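Local structure of chymotrypsin-like serine protease (Equine arteritis virus, 1MBM) at residues Y14-V19 against S114-V119; G85-C90 against V118-A123. The protein probably cleaves the viral polyprotein as the chymotrypsin-like serine endopeptidase of an arterivirus. All coordinates share one frame; numbering follows the deposited sequence.

Overall arrangement
Contact 1 sets strand 14-22 of the six-stranded barrel against residues 114-119, and contact 2 pairs the same chain further on, from Val118, with strand 85-91 of the second sheet. Their centres lie about 12 Å apart, and Val118 and Val119 belong to both. Where they meet, Ala117 O approaches Cys90 N at 2.9 Å, a probable hydrogen bond that would extend the pairing with strand 85-91 to Ala117, three residues after Ser114, while Ser116 CB packs against Cys90 O at 3.6 Å. Ser114 is placed with His33 and Asp59 as a chymotrypsin-like triad would be, so contact 1 includes part of the likely active site, and contact 2 continues the same chain away from it into the second sheet.

Contact 1 (Y14-V19 against S114-V119); sequences YGTGSV and SGSAVV
Ser114 meets Thr16 where the two barrels of the chymotrypsin-like fold face each other; Ser114 lies in a Gly-Asp-Ser-Gly sequence like that round the nucleophile of such proteases. Thr16 N donates to Ser114 O over 2.8 Å, nearly along the C=O axis, while the Ser114 side chain takes weak hydrogen bonds with His33 and Ser111, consistent with a triad role. Gly115, without a side chain, lets its CA approach Thr16 O in a C-H...O contact of 3.3 Å. Ser116 OG follows, lodged against Thr16 CB and CG2, each 3.5 Å away. Thr16 OG1 lies beside its backbone N and anti to the carbonyl carbon (chi1 -58°), where it bonds to Gly112 O, while CG2, anti to that nitrogen, faces Ser116 OG. The latter bonds to Asp113 O, so both hydroxyls tie back to the loop entering Ser114. From Ala117 the two segments draw apart and water fills in: one water accepts from Ala117 N and donates weakly to Gly17 O. Ala117 CB packs 3.5 Å from Ser18 OG, a hydroxyl hydrogen-bonded to Trp20 NE1. A second water accepts from Ser18 OG and donates to Gly115 O, both at 2.7 Å.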
# COMPACT_ATOMS: atom_id res chain seq x y z
N TYR A 14 8.16 13.28 3.99
CA TYR A 14 8.10 12.38 5.14
C TYR A 14 7.13 11.28 4.81
O TYR A 14 5.99 11.53 4.42
CB TYR A 14 7.63 13.13 6.39
CG TYR A 14 8.64 14.12 6.91
CD1 TYR A 14 9.92 13.71 7.25
CD2 TYR A 14 8.32 15.46 7.05
CE1 TYR A 14 10.86 14.62 7.71
CE2 TYR A 14 9.25 16.38 7.51
CZ TYR A 14 10.52 15.94 7.84
OH TYR A 14 11.47 16.84 8.31
N GLY A 15 7.60 10.04 4.95
CA GLY A 15 6.79 8.91 4.58
C GLY A 15 7.04 7.67 5.41
O GLY A 15 7.64 7.72 6.50
N THR A 16 6.60 6.55 4.85
CA THR A 16 6.66 5.26 5.50
C THR A 16 7.47 4.30 4.65
O THR A 16 7.50 4.42 3.44
CB THR A 16 5.22 4.70 5.62
OG1 THR A 16 4.42 5.63 6.36
CG2 THR A 16 5.18 3.43 6.48
N GLY A 17 8.13 3.34 5.30
CA GLY A 17 8.87 2.33 4.58
C GLY A 17 8.67 0.94 5.16
O GLY A 17 8.05 0.77 6.21
N SER A 18 9.18 -0.06 4.45
CA SER A 18 9.12 -1.43 4.94
C SER A 18 10.45 -2.12 4.65
O SER A 18 11.14 -1.78 3.69
CB SER A 18 7.92 -2.19 4.36
OG SER A 18 7.99 -2.29 2.96
N VAL A 19 10.81 -3.08 5.49
CA VAL A 19 12.10 -3.76 5.40
C VAL A 19 11.91 -5.27 5.20
O VAL A 19 11.08 -5.88 5.84
CB VAL A 19 12.94 -3.51 6.67
CG1 VAL A 19 14.32 -4.08 6.51
CG2 VAL A 19 13.03 -2.01 6.95
N SER A 114 2.45 7.75 2.77
CA SER A 114 3.05 7.53 1.45
C SER A 114 4.25 6.61 1.61
O SER A 114 5.05 6.77 2.53
CB SER A 114 3.46 8.85 0.80
OG SER A 114 2.33 9.54 0.29
N GLY A 115 4.35 5.61 0.74
CA GLY A 115 5.43 4.66 0.83
C GLY A 115 5.11 3.36 1.55
O GLY A 115 5.89 2.41 1.45
N SER A 116 4.00 3.32 2.30
CA SER A 116 3.59 2.09 3.00
C SER A 116 3.48 0.94 2.01
O SER A 116 2.97 1.11 0.90
CB SER A 116 2.22 2.25 3.70
OG SER A 116 2.20 3.34 4.62
N ALA A 117 3.96 -0.23 2.41
CA ALA A 117 3.83 -1.40 1.55
C ALA A 117 2.35 -1.73 1.51
O ALA A 117 1.66 -1.58 2.52
CB ALA A 117 4.61 -2.58 2.11
N VAL A 118 1.86 -2.10 0.34
CA VAL A 118 0.50 -2.56 0.21
C VAL A 118 0.63 -4.06 -0.04
O VAL A 118 1.25 -4.49 -1.01
CB VAL A 118 -0.24 -1.85 -0.94
CG1 VAL A 118 -1.66 -2.34 -1.03
CG2 VAL A 118 -0.23 -0.35 -0.73
N VAL A 119 0.09 -4.88 0.86
CA VAL A 119 0.31 -6.32 0.74
C VAL A 119 -0.97 -7.13 0.68
O VAL A 119 -2.01 -6.73 1.20
CB VAL A 119 1.22 -6.89 1.89
CG1 VAL A 119 2.50 -6.05 2.08
CG2 VAL A 119 0.47 -6.99 3.20
O HOH W 1 5.23 -0.10 5.07
O HOH W 2 7.12 0.09 1.92

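Contact 2 (G85-C90 against V118-A123); sequences GPASWC and VVQGDA
In the antiparallel sheet of the second barrel, Ser88 and Val119 form a hydrogen-bonded pair between strand 85-91 and the first strand of the hairpin 117-120/123-132. Ser88 N reaches Val119 O, and Val119 N reaches Ser88 O, both at 2.8 Å and nearly straight. Next along the ladder, Trp89 and Val118 are a non-hydrogen-bonded pair whose side chains run side by side on one face of the sheet. Val118 CG2 lies over the five-membered ring of Trp89, 3.7 Å from its centroid and 12° off the normal, a CH-pi contact. Val118 CG1, placed anti to its own nitrogen (chi1 -179°), covers the same indole further toward the six-membered ring and touches Ala87 CB at 3.9 Å. Ala87 and Trp89 of the one strand thus flank the valine; Leu100 of strand 94-100 and Val139 of strand 136-140 also touch it. On the other face Val119 CG2 meets Cys90 SG at 4.0 Å and Ser88 CB at a similar distance. Beyond the ladder, the extended Gln120 side chain lays its CG against Ala87 CB and sends NE2 to Pro86 O at 3.0 Å, striking that oxygen from above the carbonyl plane; the same nitrogen also binds Thr83 O. Gln120 N and O then pair with Ala123 to close a type II' turn, the tight turn characteristic of a beta hairpin with a two-residue loop, Gly121 and Asp122.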
# COMPACT_ATOMS: atom_id res chain seq x y z
N GLY A 85 -9.36 -7.54 -4.45
CA GLY A 85 -9.79 -7.98 -3.14
C GLY A 85 -9.18 -7.10 -2.07
O GLY A 85 -8.60 -6.05 -2.37
N PRO A 86 -9.33 -7.50 -0.81
CA PRO A 86 -8.75 -6.76 0.31
C PRO A 86 -7.22 -6.74 0.24
O PRO A 86 -6.60 -7.65 -0.29
CB PRO A 86 -9.22 -7.56 1.53
CG PRO A 86 -9.49 -8.94 0.97
CD PRO A 86 -10.12 -8.66 -0.35
N ALA A 87 -6.62 -5.68 0.77
CA ALA A 87 -5.18 -5.57 0.86
C ALA A 87 -4.88 -4.77 2.11
O ALA A 87 -5.73 -4.00 2.59
CB ALA A 87 -4.59 -4.89 -0.37
N SER A 88 -3.70 -4.97 2.67
CA SER A 88 -3.31 -4.25 3.87
C SER A 88 -2.28 -3.19 3.51
O SER A 88 -1.28 -3.49 2.87
CB SER A 88 -2.71 -5.21 4.91
OG SER A 88 -3.68 -6.12 5.43
N TRP A 89 -2.58 -1.95 3.90
CA TRP A 89 -1.67 -0.83 3.79
C TRP A 89 -0.92 -0.84 5.12
O TRP A 89 -1.52 -0.59 6.16
CB TRP A 89 -2.44 0.49 3.66
CG TRP A 89 -2.76 0.90 2.24
CD1 TRP A 89 -2.25 1.98 1.57
CD2 TRP A 89 -3.68 0.27 1.34
NE1 TRP A 89 -2.77 2.04 0.30
CE2 TRP A 89 -3.65 1.01 0.13
CE3 TRP A 89 -4.50 -0.85 1.42
CZ2 TRP A 89 -4.43 0.66 -0.97
CZ3 TRP A 89 -5.28 -1.20 0.32
CH2 TRP A 89 -5.23 -0.44 -0.86
N CYS A 90 0.37 -1.15 5.09
CA CYS A 90 1.15 -1.32 6.31
C CYS A 90 1.74 -0.00 6.78
O CYS A 90 2.93 0.27 6.57
CB CYS A 90 2.26 -2.36 6.10
SG CYS A 90 1.65 -3.95 5.47
N VAL A 118 1.86 -2.10 0.34
CA VAL A 118 0.50 -2.56 0.21
C VAL A 118 0.63 -4.06 -0.04
O VAL A 118 1.25 -4.49 -1.01
CB VAL A 118 -0.24 -1.85 -0.94
CG1 VAL A 118 -1.66 -2.34 -1.03
CG2 VAL A 118 -0.23 -0.35 -0.73
N VAL A 119 0.09 -4.88 0.86
CA VAL A 119 0.31 -6.32 0.74
C VAL A 119 -0.97 -7.13 0.68
O VAL A 119 -2.01 -6.73 1.20
CB VAL A 119 1.22 -6.89 1.89
CG1 VAL A 119 2.50 -6.05 2.08
CG2 VAL A 119 0.47 -6.99 3.20
N GLN A 120 -0.88 -8.28 0.02
CA GLN A 120 -1.96 -9.25 -0.07
C GLN A 120 -1.31 -10.58 0.27
O GLN A 120 -0.39 -11.02 -0.41
CB GLN A 120 -2.57 -9.27 -1.49
CG GLN A 120 -3.42 -8.04 -1.80
CD GLN A 120 -4.16 -8.12 -3.12
OE1 GLN A 120 -3.56 -8.39 -4.17
NE2 GLN A 120 -5.47 -7.87 -3.09
N GLY A 121 -1.76 -11.20 1.35
CA GLY A 121 -1.14 -12.42 1.84
C GLY A 121 0.26 -12.10 2.33
O GLY A 121 0.45 -11.16 3.10
N ASP A 122 1.25 -12.85 1.86
CA ASP A 122 2.64 -12.64 2.24
C ASP A 122 3.41 -11.87 1.16
O ASP A 122 4.64 -11.85 1.15
CB ASP A 122 3.32 -13.98 2.51
CG ASP A 122 3.46 -14.85 1.26
OD1 ASP A 122 2.85 -14.53 0.22
OD2 ASP A 122 4.14 -15.90 1.24
N ALA A 123 2.68 -11.23 0.24
CA ALA A 123 3.35 -10.60 -0.88
C ALA A 123 3.06 -9.11 -1.02
O ALA A 123 1.95 -8.66 -0.76
CB ALA A 123 2.99 -11.32 -2.17